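Local coordinates for hypothetical protein RPA3614 (Rhodopseudomonas palustris, PDB 2HHG) that is of unknown function but has a rhodanese-like fold, so it may act as a thiosulfate-cyanide sulfurtransferase, at residues A103-A106 against Q107-L111; D44-D47 against P48-E52. One frame throughout, in Å; residues are numbered along the deposited sequence.

Contact 1 of 2, residues A103-A106 against Q107-L111; sequences AKTA and QDMGL
Lys104 and Asp108 form a salt bridge one turn apart near the C-terminal end of helix 97-109. Lys104 NZ lies 2.9 Å from Asp108 OD1, on the syn lone pair of that oxygen. A second, weak bond runs to OD2 of the same carboxylate. The lysine chain is bent at chi2 (60°) and again at chi4 (55°), which carries NZ forward one turn to the acid.

The backbone bonds begin as ordinary i to i+4 helix bonds. Gln107 N donates to Ala103 O, Asp108 N to Lys104 O and Met109 N to Thr105 O. The pattern then changes at Ala106 O. Leu111 N donates to Ala106 O at 3.0 Å, while Met109 N and Gly110 N give this oxygen weak bonds. Gly110 N also donates to Gln107 O at 3.0 Å. With Gly110 at positive phi (117°), this is a Schellman motif ending the helix. A side chain at position 110 would jam against the preceding carbonyl oxygen, so glycine suits the turn.

Apolar contacts bridge the turn and line the last helical turn. Leu111 CD2, just past the turn, rests 3.9 Å from Ala106 CB. The methyl Thr105 CG2 lies 4.4 Å from SE of selenomethionine Met109, a looser approach. Thr105 OG1 instead bonds back to Leu101 O.

The helix belongs to the beta-alpha-beta unit of strand 88-92, helix 97-109 and strand 114-117. Ala103, Ala106 and Leu111 pack on Phe91 of strand 88-92. Met109 leans on Glu69 and Ile72 of helix 68-72, and Gln107 touches Val114 of strand 114-117.

Contact 2 of 2, residues D44-D47 against P48-E52; sequences DIRD and PREIE
A capping box opens helix 48-54, with Asp47 at the N-cap. With CG opposite the backbone N (chi1 -178°), Asp47 OD1 accepts from Arg49 N at 2.8 Å, and Glu50 OE1 accepts from Asp47 N at 2.9 Å. Ile51 N donates to Asp47 O, the first full i to i+4 bond of the helix.

Arg49 also grips the Asp47 carboxylate side-on. Arg49 NE meets Asp47 OD1 at 2.9 Å in an almost straight bond (176°), and Arg49 NH2 meets Asp47 OD2 from above the carboxylate plane. OD1 thus takes two donors, Arg49 NE on the syn side and Arg49 N on the anti side.

Before the cap, Asp44 makes an Asx turn by accepting Arg46 N at OD1. Arg46 grips the same carboxylate side-on, near its guanidinium plane: NE to Asp44 OD1 and Arg46 NH2 to Asp44 OD2 at 2.7 Å, each on the syn side. Ile51 CG1 lies over one face of this guanidinium, 3.8 Å from Arg46 NH2. Ile51 CD1 is 3.6 Å from Asp44 OD2. Replacing Asp44 with an alanine would probably leave the Arg46 guanidinium without its carboxylate mate and the turn without its side-chain bond.

The segment runs from the end of strand 40-44 into helix 48-54. Phe121 of helix 120-126 makes a cation-pi contact with Arg46, and Arg98 of helix 97-109 forms a salt bridge with Glu50 OE1.

The two contacts lie on opposite sides of the chain's centre, with their own centres about 21 Å apart. Their nearest atoms are about 6 Å apart and do not touch. Contact 2 starts helix 48-54, whereas contact 1 finishes helix 97-109. That second helix links them: Arg98 near its start pairs with Glu50 of contact 2, and Ala102 and Ser99 touch Ile45. Strand 88-92 is also shared, through Phe91. The side chain of Glu50 is about 5 Å from a phosphate, probably from the crystallisation liquor, whereas that of Gln107 stays about 9 Å from the sodium ion bound at Asn18 and Ile21.

Contact 1 of 2, residues A103-A106 against Q107-L111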
# COMPACT_ATOMS: atom_id res chain seq x y z
N ALA A 103 -3.77 -2.71 -2.46
CA ALA A 103 -3.69 -2.38 -3.88
C ALA A 103 -4.79 -3.07 -4.67
O ALA A 103 -5.42 -2.45 -5.52
CB ALA A 103 -2.31 -2.73 -4.43
N LYS A 104 -5.04 -4.34 -4.36
CA LYS A 104 -6.10 -5.07 -5.02
C LYS A 104 -7.48 -4.47 -4.72
O LYS A 104 -8.30 -4.31 -5.63
CB LYS A 104 -6.04 -6.55 -4.63
CG LYS A 104 -7.11 -7.44 -5.26
CD LYS A 104 -7.07 -7.44 -6.79
CE LYS A 104 -7.85 -8.60 -7.37
NZ LYS A 104 -9.27 -8.66 -6.92
N THR A 105 -7.73 -4.12 -3.46
CA THR A 105 -8.98 -3.45 -3.11
C THR A 105 -9.16 -2.15 -3.90
O THR A 105 -10.22 -1.91 -4.48
CB THR A 105 -9.02 -3.15 -1.61
OG1 THR A 105 -9.01 -4.38 -0.88
CG2 THR A 105 -10.26 -2.33 -1.23
N ALA A 106 -8.12 -1.33 -3.92
CA ALA A 106 -8.18 -0.06 -4.62
C ALA A 106 -8.45 -0.28 -6.11
O ALA A 106 -9.29 0.39 -6.71
CB ALA A 106 -6.90 0.72 -4.41
N GLN A 107 -7.76 -1.25 -6.69
CA GLN A 107 -7.95 -1.56 -8.10
C GLN A 107 -9.37 -2.06 -8.39
O GLN A 107 -9.98 -1.66 -9.39
CB GLN A 107 -6.93 -2.60 -8.53
CG GLN A 107 -6.84 -2.80 -10.03
CD GLN A 107 -5.71 -3.73 -10.39
OE1 GLN A 107 -5.87 -4.96 -10.37
NE2 GLN A 107 -4.58 -3.16 -10.72
N ASP A 108 -9.90 -2.91 -7.50
CA ASP A 108 -11.28 -3.40 -7.59
C ASP A 108 -12.29 -2.26 -7.58
O ASP A 108 -13.36 -2.36 -8.17
CB ASP A 108 -11.60 -4.34 -6.43
CG ASP A 108 -10.94 -5.70 -6.55
OD1 ASP A 108 -10.39 -6.03 -7.62
OD2 ASP A 108 -10.98 -6.46 -5.55
N MSE A 109 -11.97 -1.17 -6.88
CA MSE A 109 -12.85 -0.01 -6.79
C MSE A 109 -12.82 0.83 -8.06
O MSE A 109 -13.73 1.61 -8.31
CB MSE A 109 -12.47 0.87 -5.60
CG MSE A 109 -12.68 0.19 -4.28
SE MSE A 109 -12.12 1.31 -2.81
CE MSE A 109 -13.53 2.64 -2.92
N GLY A 110 -11.74 0.68 -8.83
CA GLY A 110 -11.53 1.49 -10.03
C GLY A 110 -10.31 2.41 -9.99
O GLY A 110 -10.01 3.05 -11.00
N LEU A 111 -9.60 2.47 -8.87
CA LEU A 111 -8.37 3.27 -8.80
C LEU A 111 -7.35 2.67 -9.76
O LEU A 111 -7.15 1.45 -9.77
CB LEU A 111 -7.81 3.31 -7.38
CG LEU A 111 -6.89 4.49 -7.04
CD1 LEU A 111 -7.67 5.78 -6.94
CD2 LEU A 111 -6.13 4.25 -5.74

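Contact 2 of 2, residues D44-D47 against P48-E52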
# COMPACT_ATOMS: atom_id res chain seq x y z
N ASP A 44 1.22 5.00 2.64
CA ASP A 44 1.61 4.18 3.78
C ASP A 44 0.34 3.71 4.48
O ASP A 44 -0.40 4.52 5.01
CB ASP A 44 2.43 5.05 4.72
CG ASP A 44 3.10 4.29 5.85
OD1 ASP A 44 2.68 3.17 6.21
OD2 ASP A 44 4.06 4.86 6.41
N ILE A 45 0.11 2.40 4.49
CA ILE A 45 -1.13 1.87 5.06
C ILE A 45 -0.95 1.27 6.46
O ILE A 45 -1.88 0.67 7.01
CB ILE A 45 -1.80 0.85 4.12
CG1 ILE A 45 -0.97 -0.43 4.02
CG2 ILE A 45 -2.07 1.50 2.76
CD1 ILE A 45 -1.60 -1.52 3.19
N ARG A 46 0.23 1.47 7.05
CA ARG A 46 0.54 0.92 8.37
C ARG A 46 -0.22 1.60 9.51
O ARG A 46 -0.69 2.72 9.39
CB ARG A 46 2.04 1.02 8.65
CG ARG A 46 2.88 0.12 7.75
CD ARG A 46 4.35 0.32 7.99
NE ARG A 46 4.73 1.68 7.65
CZ ARG A 46 5.84 2.29 8.07
NH1 ARG A 46 6.70 1.65 8.85
NH2 ARG A 46 6.07 3.53 7.70
N ASP A 47 -0.33 0.88 10.62
CA ASP A 47 -0.82 1.44 11.85
C ASP A 47 0.16 2.55 12.29
O ASP A 47 1.38 2.41 12.11
CB ASP A 47 -0.91 0.32 12.89
CG ASP A 47 -1.46 0.79 14.23
OD1 ASP A 47 -0.72 1.44 14.99
OD2 ASP A 47 -2.63 0.48 14.53
N PRO A 48 -0.35 3.66 12.86
CA PRO A 48 0.53 4.76 13.26
C PRO A 48 1.62 4.35 14.26
O PRO A 48 2.67 4.99 14.31
CB PRO A 48 -0.44 5.76 13.91
CG PRO A 48 -1.64 4.95 14.28
CD PRO A 48 -1.76 3.96 13.18
N ARG A 49 1.39 3.29 15.03
CA ARG A 49 2.37 2.83 16.00
C ARG A 49 3.56 2.13 15.32
O ARG A 49 4.69 2.20 15.80
CB ARG A 49 1.71 1.93 17.03
CG ARG A 49 0.68 2.65 17.89
CD ARG A 49 -0.21 1.70 18.67
NE ARG A 49 -1.13 0.99 17.79
CZ ARG A 49 -2.11 0.20 18.21
NH1 ARG A 49 -2.32 0.01 19.51
NH2 ARG A 49 -2.89 -0.39 17.32
N GLU A 50 3.30 1.49 14.18
CA GLU A 50 4.38 0.97 13.33
C GLU A 50 5.21 2.12 12.76
O GLU A 50 6.45 2.06 12.73
CB GLU A 50 3.80 0.16 12.17
CG GLU A 50 3.06 -1.09 12.54
CD GLU A 50 2.47 -1.76 11.33
OE1 GLU A 50 1.35 -1.41 10.93
OE2 GLU A 50 3.13 -2.65 10.77
N ILE A 51 4.52 3.16 12.29
CA ILE A 51 5.18 4.32 11.69
C ILE A 51 6.05 5.04 12.72
O ILE A 51 7.20 5.40 12.44
CB ILE A 51 4.14 5.29 11.06
CG1 ILE A 51 3.28 4.57 10.01
CG2 ILE A 51 4.84 6.52 10.46
CD1 ILE A 51 2.13 5.40 9.46
N GLU A 52 5.51 5.22 13.92
CA GLU A 52 6.27 5.86 14.99
C GLU A 52 7.55 5.09 15.31
O GLU A 52 8.62 5.70 15.48
CB GLU A 52 5.42 6.06 16.25
CG GLU A 52 6.18 6.75 17.39
CD GLU A 52 5.30 7.11 18.57
OE1 GLU A 52 4.10 6.74 18.58
OE2 GLU A 52 5.81 7.78 19.49